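Geranyltranstransferase (Methylococcus capsulatus, PDB 3TS7) probably catalyses the magnesium-dependent, head-to-tail condensation of geranyl diphosphate with isopentenyl diphosphate to give farnesyl diphosphate. Local coordinates at residues L24-A30 against M42-L47; R52-T58 against V79-H83. All coordinates share one frame; numbering follows the deposited sequence.

Contact 1: L24-A30 against M42-L47; sequences LDARLPA and MRYSVL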
loop_
_atom_site.group_PDB
_atom_site.type_symbol
_atom_site.label_atom_id
_atom_site.label_comp_id
_atom_site.label_asym_id
_atom_site.label_seq_id
_atom_site.Cartn_x
_atom_site.Cartn_y
_atom_site.Cartn_z
ATOM N N LEU B 24 13.297 -12.032 -0.740
ATOM C CA LEU B 24 11.867 -11.965 -0.403
ATOM C C LEU B 24 11.556 -12.722 0.899
ATOM O O LEU B 24 10.839 -12.207 1.756
ATOM C CB LEU B 24 10.984 -12.496 -1.545
ATOM C CG LEU B 24 11.006 -11.709 -2.865
ATOM C CD1 LEU B 24 10.591 -12.596 -4.037
ATOM C CD2 LEU B 24 10.158 -10.467 -2.805
ATOM N N ASP B 25 12.099 -13.936 1.018
ATOM C CA ASP B 25 11.994 -14.761 2.230
ATOM C C ASP B 25 12.529 -14.018 3.465
ATOM O O ASP B 25 11.888 -14.021 4.521
ATOM C CB ASP B 25 12.743 -16.088 2.039
ATOM C CG ASP B 25 12.654 -17.001 3.261
ATOM O OD1 ASP B 25 11.595 -17.039 3.919
ATOM O OD2 ASP B 25 13.654 -17.680 3.563
ATOM N N ALA B 26 13.679 -13.363 3.312
ATOM C CA ALA B 26 14.272 -12.570 4.381
ATOM C C ALA B 26 13.422 -11.360 4.793
ATOM O O ALA B 26 13.527 -10.900 5.930
ATOM C CB ALA B 26 15.707 -12.138 4.019
ATOM N N ARG B 27 12.574 -10.860 3.888
ATOM C CA ARG B 27 11.733 -9.691 4.188
ATOM C C ARG B 27 10.273 -10.053 4.491
ATOM O O ARG B 27 9.467 -9.180 4.805
ATOM C CB ARG B 27 11.817 -8.652 3.057
ATOM C CG ARG B 27 13.116 -7.853 3.045
ATOM C CD ARG B 27 13.492 -7.327 1.663
ATOM N NE ARG B 27 14.798 -6.666 1.691
ATOM C CZ ARG B 27 15.964 -7.297 1.533
ATOM N NH1 ARG B 27 15.999 -8.604 1.312
ATOM N NH2 ARG B 27 17.098 -6.622 1.599
ATOM N N LEU B 28 9.923 -11.330 4.380
ATOM C CA LEU B 28 8.563 -11.733 4.702
ATOM C C LEU B 28 8.492 -12.224 6.153
ATOM O O LEU B 28 9.344 -13.013 6.570
ATOM C CB LEU B 28 8.062 -12.820 3.751
ATOM C CG LEU B 28 7.611 -12.346 2.356
ATOM C CD1 LEU B 28 7.444 -13.547 1.438
ATOM C CD2 LEU B 28 6.338 -11.523 2.426
ATOM N N PRO B 29 7.481 -11.758 6.917
ATOM C CA PRO B 29 7.346 -12.192 8.320
ATOM C C PRO B 29 7.134 -13.708 8.400
ATOM O O PRO B 29 6.417 -14.269 7.566
ATOM C CB PRO B 29 6.104 -11.443 8.812
ATOM C CG PRO B 29 5.891 -10.315 7.814
ATOM C CD PRO B 29 6.383 -10.861 6.506
ATOM N N ALA B 30 7.758 -14.341 9.393
ATOM C CA ALA B 30 7.813 -15.803 9.531
ATOM C C ALA B 30 6.460 -16.518 9.561
ATOM O O ALA B 30 5.478 -16.007 10.110
ATOM C CB ALA B 30 8.609 -16.178 10.760
ATOM N N MET B 42 0.643 -14.666 2.574
ATOM C CA MET B 42 1.588 -13.772 1.900
ATOM C C MET B 42 2.750 -14.547 1.297
ATOM O O MET B 42 3.106 -14.336 0.136
ATOM C CB MET B 42 2.134 -12.732 2.869
ATOM C CG MET B 42 1.083 -11.888 3.513
ATOM S SD MET B 42 1.832 -10.903 4.830
ATOM C CE MET B 42 1.908 -9.403 3.962
ATOM N N ARG B 43 3.320 -15.451 2.088
ATOM C CA ARG B 43 4.400 -16.334 1.647
ATOM C C ARG B 43 3.995 -17.308 0.540
ATOM O O ARG B 43 4.808 -17.631 -0.321
ATOM C CB ARG B 43 4.973 -17.116 2.827
ATOM C CG ARG B 43 5.901 -16.283 3.672
ATOM C CD ARG B 43 6.313 -16.967 4.957
ATOM N NE ARG B 43 7.449 -16.248 5.514
ATOM C CZ ARG B 43 8.714 -16.529 5.222
ATOM N NH1 ARG B 43 9.688 -15.812 5.755
ATOM N NH2 ARG B 43 8.998 -17.535 4.398
ATOM N N TYR B 44 2.747 -17.772 0.582
ATOM C CA TYR B 44 2.217 -18.722 -0.407
ATOM C C TYR B 44 2.136 -18.056 -1.773
ATOM O O TYR B 44 2.406 -18.681 -2.794
ATOM C CB TYR B 44 0.833 -19.191 0.024
ATOM C CG TYR B 44 0.083 -20.059 -0.953
ATOM C CD1 TYR B 44 0.177 -21.453 -0.889
ATOM C CD2 TYR B 44 -0.766 -19.490 -1.911
ATOM C CE1 TYR B 44 -0.544 -22.261 -1.765
ATOM C CE2 TYR B 44 -1.469 -20.287 -2.803
ATOM C CZ TYR B 44 -1.355 -21.669 -2.726
ATOM O OH TYR B 44 -2.065 -22.458 -3.600
ATOM N N SER B 45 1.748 -16.787 -1.765
ATOM C CA SER B 45 1.627 -15.999 -2.978
ATOM C C SER B 45 2.956 -15.442 -3.493
ATOM O O SER B 45 3.158 -15.355 -4.703
ATOM C CB SER B 45 0.619 -14.890 -2.766
ATOM O OG SER B 45 -0.672 -15.430 -2.551
ATOM N N VAL B 46 3.868 -15.084 -2.594
ATOM C CA VAL B 46 5.124 -14.461 -3.017
ATOM C C VAL B 46 6.214 -15.462 -3.393
ATOM O O VAL B 46 6.923 -15.268 -4.382
ATOM C CB VAL B 46 5.655 -13.464 -1.958
ATOM C CG1 VAL B 46 7.067 -12.970 -2.294
ATOM C CG2 VAL B 46 4.735 -12.299 -1.864
ATOM N N LEU B 47 6.341 -16.531 -2.616
ATOM C CA LEU B 47 7.497 -17.404 -2.737
ATOM C C LEU B 47 7.225 -18.602 -3.634
ATOM O O LEU B 47 6.081 -18.845 -4.029
ATOM C CB LEU B 47 7.975 -17.858 -1.353
ATOM C CG LEU B 47 8.503 -16.775 -0.419
ATOM C CD1 LEU B 47 8.749 -17.345 0.966
ATOM C CD2 LEU B 47 9.774 -16.106 -0.976
#

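Contact 2: R52-T58 against V79-H83; sequences RMRPLLT and VEFIH. With PO4 (phosphate ion), chain E; PO4 (phosphate ion), chain F.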
loop_
_atom_site.group_PDB
_atom_site.type_symbol
_atom_site.label_atom_id
_atom_site.label_comp_id
_atom_site.label_asym_id
_atom_site.label_seq_id
_atom_site.Cartn_x
_atom_site.Cartn_y
_atom_site.Cartn_z
ATOM N N ARG B 52 9.611 -13.324 -12.043
ATOM C CA ARG B 52 10.390 -12.244 -11.393
ATOM C C ARG B 52 10.835 -11.175 -12.388
ATOM O O ARG B 52 11.964 -10.683 -12.317
ATOM C CB ARG B 52 11.609 -12.777 -10.606
ATOM C CG ARG B 52 11.332 -13.957 -9.693
ATOM C CD ARG B 52 10.329 -13.609 -8.611
ATOM N NE ARG B 52 10.247 -14.629 -7.570
ATOM C CZ ARG B 52 9.270 -14.709 -6.666
ATOM N NH1 ARG B 52 8.274 -13.834 -6.667
ATOM N NH2 ARG B 52 9.285 -15.676 -5.758
ATOM N N MET B 53 9.938 -10.815 -13.308
ATOM C CA MET B 53 10.290 -9.899 -14.385
ATOM C C MET B 53 10.705 -8.536 -13.835
ATOM O O MET B 53 11.697 -7.944 -14.280
ATOM C CB MET B 53 9.111 -9.722 -15.347
ATOM C CG MET B 53 9.507 -9.008 -16.651
ATOM S SD MET B 53 8.318 -7.831 -17.329
ATOM C CE MET B 53 6.771 -8.724 -17.299
ATOM N N ARG B 54 9.934 -8.029 -12.878
ATOM C CA ARG B 54 10.249 -6.713 -12.317
ATOM C C ARG B 54 11.588 -6.644 -11.545
ATOM O O ARG B 54 12.341 -5.688 -11.753
ATOM C CB ARG B 54 9.054 -6.121 -11.564
ATOM C CG ARG B 54 7.916 -5.765 -12.498
ATOM C CD ARG B 54 6.584 -6.024 -11.857
ATOM N NE ARG B 54 5.521 -6.014 -12.854
ATOM C CZ ARG B 54 5.095 -7.084 -13.506
ATOM N NH1 ARG B 54 4.123 -6.955 -14.392
ATOM N NH2 ARG B 54 5.622 -8.275 -13.272
ATOM N N PRO B 55 11.883 -7.634 -10.663
ATOM C CA PRO B 55 13.221 -7.745 -10.072
ATOM C C PRO B 55 14.340 -7.902 -11.087
ATOM O O PRO B 55 15.400 -7.323 -10.897
ATOM C CB PRO B 55 13.123 -9.032 -9.245
ATOM C CG PRO B 55 11.734 -8.999 -8.758
ATOM C CD PRO B 55 10.937 -8.510 -9.942
ATOM N N LEU B 56 14.112 -8.694 -12.136
ATOM C CA LEU B 56 15.129 -8.863 -13.188
ATOM C C LEU B 56 15.443 -7.522 -13.818
ATOM O O LEU B 56 16.610 -7.179 -13.980
ATOM C CB LEU B 56 14.678 -9.849 -14.253
ATOM C CG LEU B 56 14.645 -11.327 -13.874
ATOM C CD1 LEU B 56 13.953 -12.126 -14.973
ATOM C CD2 LEU B 56 16.028 -11.855 -13.597
ATOM N N LEU B 57 14.403 -6.748 -14.133
ATOM C CA LEU B 57 14.598 -5.380 -14.604
ATOM C C LEU B 57 15.377 -4.525 -13.612
ATOM O O LEU B 57 16.247 -3.779 -14.017
ATOM C CB LEU B 57 13.263 -4.712 -14.917
ATOM C CG LEU B 57 12.625 -5.226 -16.207
ATOM C CD1 LEU B 57 11.176 -4.776 -16.262
ATOM C CD2 LEU B 57 13.418 -4.720 -17.410
ATOM N N THR B 58 15.066 -4.623 -12.315
ATOM C CA THR B 58 15.829 -3.871 -11.311
ATOM C C THR B 58 17.313 -4.306 -11.290
ATOM O O THR B 58 18.210 -3.464 -11.383
ATOM C CB THR B 58 15.199 -3.993 -9.903
ATOM O OG1 THR B 58 13.843 -3.518 -9.959
ATOM C CG2 THR B 58 15.969 -3.137 -8.906
ATOM N N VAL B 79 9.240 -3.832 -5.435
ATOM C CA VAL B 79 8.401 -3.885 -6.647
ATOM C C VAL B 79 7.712 -5.220 -6.804
ATOM O O VAL B 79 6.594 -5.268 -7.291
ATOM C CB VAL B 79 9.128 -3.489 -7.981
ATOM C CG1 VAL B 79 9.428 -2.016 -8.004
ATOM C CG2 VAL B 79 10.390 -4.330 -8.218
ATOM N N GLU B 80 8.363 -6.303 -6.377
ATOM C CA GLU B 80 7.761 -7.627 -6.466
ATOM C C GLU B 80 6.602 -7.826 -5.478
ATOM O O GLU B 80 5.618 -8.506 -5.815
ATOM C CB GLU B 80 8.812 -8.732 -6.286
ATOM C CG GLU B 80 8.316 -10.150 -6.542
ATOM C CD GLU B 80 7.968 -10.430 -8.008
ATOM O OE1 GLU B 80 7.683 -11.596 -8.348
ATOM O OE2 GLU B 80 7.973 -9.496 -8.829
ATOM N N PHE B 81 6.728 -7.244 -4.280
ATOM C CA PHE B 81 5.642 -7.252 -3.293
ATOM C C PHE B 81 4.400 -6.571 -3.873
ATOM O O PHE B 81 3.299 -7.114 -3.772
ATOM C CB PHE B 81 6.053 -6.553 -1.977
ATOM C CG PHE B 81 6.961 -7.378 -1.076
ATOM C CD1 PHE B 81 7.018 -8.768 -1.180
ATOM C CD2 PHE B 81 7.699 -6.758 -0.067
ATOM C CE1 PHE B 81 7.846 -9.532 -0.313
ATOM C CE2 PHE B 81 8.532 -7.510 0.795
ATOM C CZ PHE B 81 8.606 -8.893 0.660
ATOM N N ILE B 82 4.595 -5.397 -4.484
ATOM C CA ILE B 82 3.509 -4.649 -5.110
ATOM C C ILE B 82 2.858 -5.491 -6.194
ATOM O O ILE B 82 1.633 -5.658 -6.185
ATOM C CB ILE B 82 3.960 -3.281 -5.683
ATOM C CG1 ILE B 82 4.403 -2.326 -4.572
ATOM C CG2 ILE B 82 2.827 -2.607 -6.450
ATOM C CD1 ILE B 82 3.286 -1.878 -3.612
ATOM N N HIS B 83 3.679 -6.046 -7.088
ATOM C CA HIS B 83 3.195 -6.924 -8.176
ATOM C C HIS B 83 2.325 -8.067 -7.635
ATOM O O HIS B 83 1.193 -8.258 -8.089
ATOM C CB HIS B 83 4.374 -7.463 -8.996
ATOM C CG HIS B 83 3.997 -8.536 -9.971
ATOM N ND1 HIS B 83 3.135 -8.314 -11.026
ATOM C CD2 HIS B 83 4.350 -9.841 -10.044
ATOM C CE1 HIS B 83 2.960 -9.440 -11.693
ATOM N NE2 HIS B 83 3.695 -10.379 -11.125
HETATM P P PO4 E . 3.952 -10.864 -15.639
HETATM O O1 PO4 E . 3.103 -11.494 -14.556
HETATM O O2 PO4 E . 5.419 -11.097 -15.369
HETATM O O3 PO4 E . 3.615 -11.489 -16.964
HETATM O O4 PO4 E . 3.662 -9.383 -15.676
HETATM P P PO4 F . 4.464 -13.691 -12.340
HETATM O O1 PO4 F . 5.134 -12.700 -11.424
HETATM O O2 PO4 F . 5.093 -13.613 -13.708
HETATM O O3 PO4 F . 4.661 -15.089 -11.806
HETATM O O4 PO4 F . 2.995 -13.377 -12.417
HETATM O O HOH W 1 7.386 -13.118 -10.715
HETATM O O HOH W 2 7.575 -9.295 -11.424
#

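Contact 1: L24-A30 against M42-L47
Arg-43 reaches from helix 36-46 to Asp-25 and to the backbone carbonyls of Leu-28 and Pro-29, pinning the end of helix 5-27 and the loop beyond it to the neighbouring helix of this all-helical prenyl synthase fold. Its chain is extended from CG to NE, and a quarter turn there (chi4 -90°) sets the guanidinium against the loop. NH1 and NH2 form an end-on salt bridge in which both nitrogens grip the same carboxylate oxygen, Asp-25 OD1, with Arg-43 NH2 at 2.7 Å. The oxygen lies close to the guanidinium plane, while the carboxylate plane stands perpendicular to it. Asp-25 CG, anti to the backbone N (chi1 -179°), brings the acid within range of both nitrogens. Arg-43 NH1 also donates to Leu-28 O at 2.9 Å, and NE to Pro-29 O at 3.0 Å; both nitrogens sit well above the carbonyl planes rather than on a lone pair. Four bonds thus fix the rotation of the group, and Leu-28 CB lies over one of its faces.

Beneath these polar bonds the contact is aliphatic. Leu-28 CD1 packs 3.8 Å from Val-46 CG1 and 3.9 Å from Leu-47 CG, and the same methyl touches the CG of Arg-43. Val-46 CG1 also meets CD1 of Leu-24. Helix 113-133 continues the packing, with Leu-123 against Val-46 and Leu-126 against Leu-28. On the Leu-47 side, the branch CD2 rests 3.8 Å from Leu-24 CB.

Contact 2: R52-T58 against V79-H83
One water is held by three bonds between Arg-54 and Glu-80: it accepts from Arg-54 N and Arg-54 NH2 and donates to Glu-80 OE2, 2.6 Å away. Glu-80's other oxygen, OE1, takes a salt bridge from Arg-52 NH1 at 2.9 Å, fairly straight (161°), on its anti lone pair and exactly in the guanidinium plane. Arg-52 NH2 in turn binds Val-46 O and Glu-21. Pro-55 CD closes to 3.3 Å from Glu-80 OE2, across the antiparallel helices.

Farther along, the Arg-54 guanidinium lies flat on one face of the His-83 ring, centres 3.8 Å apart and planes at 10°, a bend at chi2 (144°) bringing it there. Its NH1 donates to O4 of the chain E phosphate at 2.8 Å, while His-83 NE2 reaches O1 of the chain F phosphate at 2.7 Å. An alanine in place of Arg-54 would probably leave the chain E phosphate without this donor and the histidine face without its stacked partner. The two ions, probably from the crystallisation liquor, together with a bond from Lys-51 NZ to phosphate, are consistent with the pocket that in this family receives the diphosphate of isopentenyl diphosphate.

In the fold
From the N terminus, helix 5-27 runs into a loop and then helix 36-46, and contact 1 closes the eleven residues between its segments. The chain then passes through a short link to helix 53-65, and contact 2 joins the start of this helix to helix 73-90 across a second, twenty-residue excursion. The two loops follow one another in series, neither nesting nor crossing. With centres about 14 Å apart the contacts still touch: Leu-28 CD2 packs 3.7 Å from Phe-81 CE1, and Leu-24 CD1 lies 3.6 Å from Arg-52 CZ. These shared contacts link the helix pair of contact 1, 5-27 with 36-46, to that of contact 2, 53-65 with 73-90, beside the phosphates.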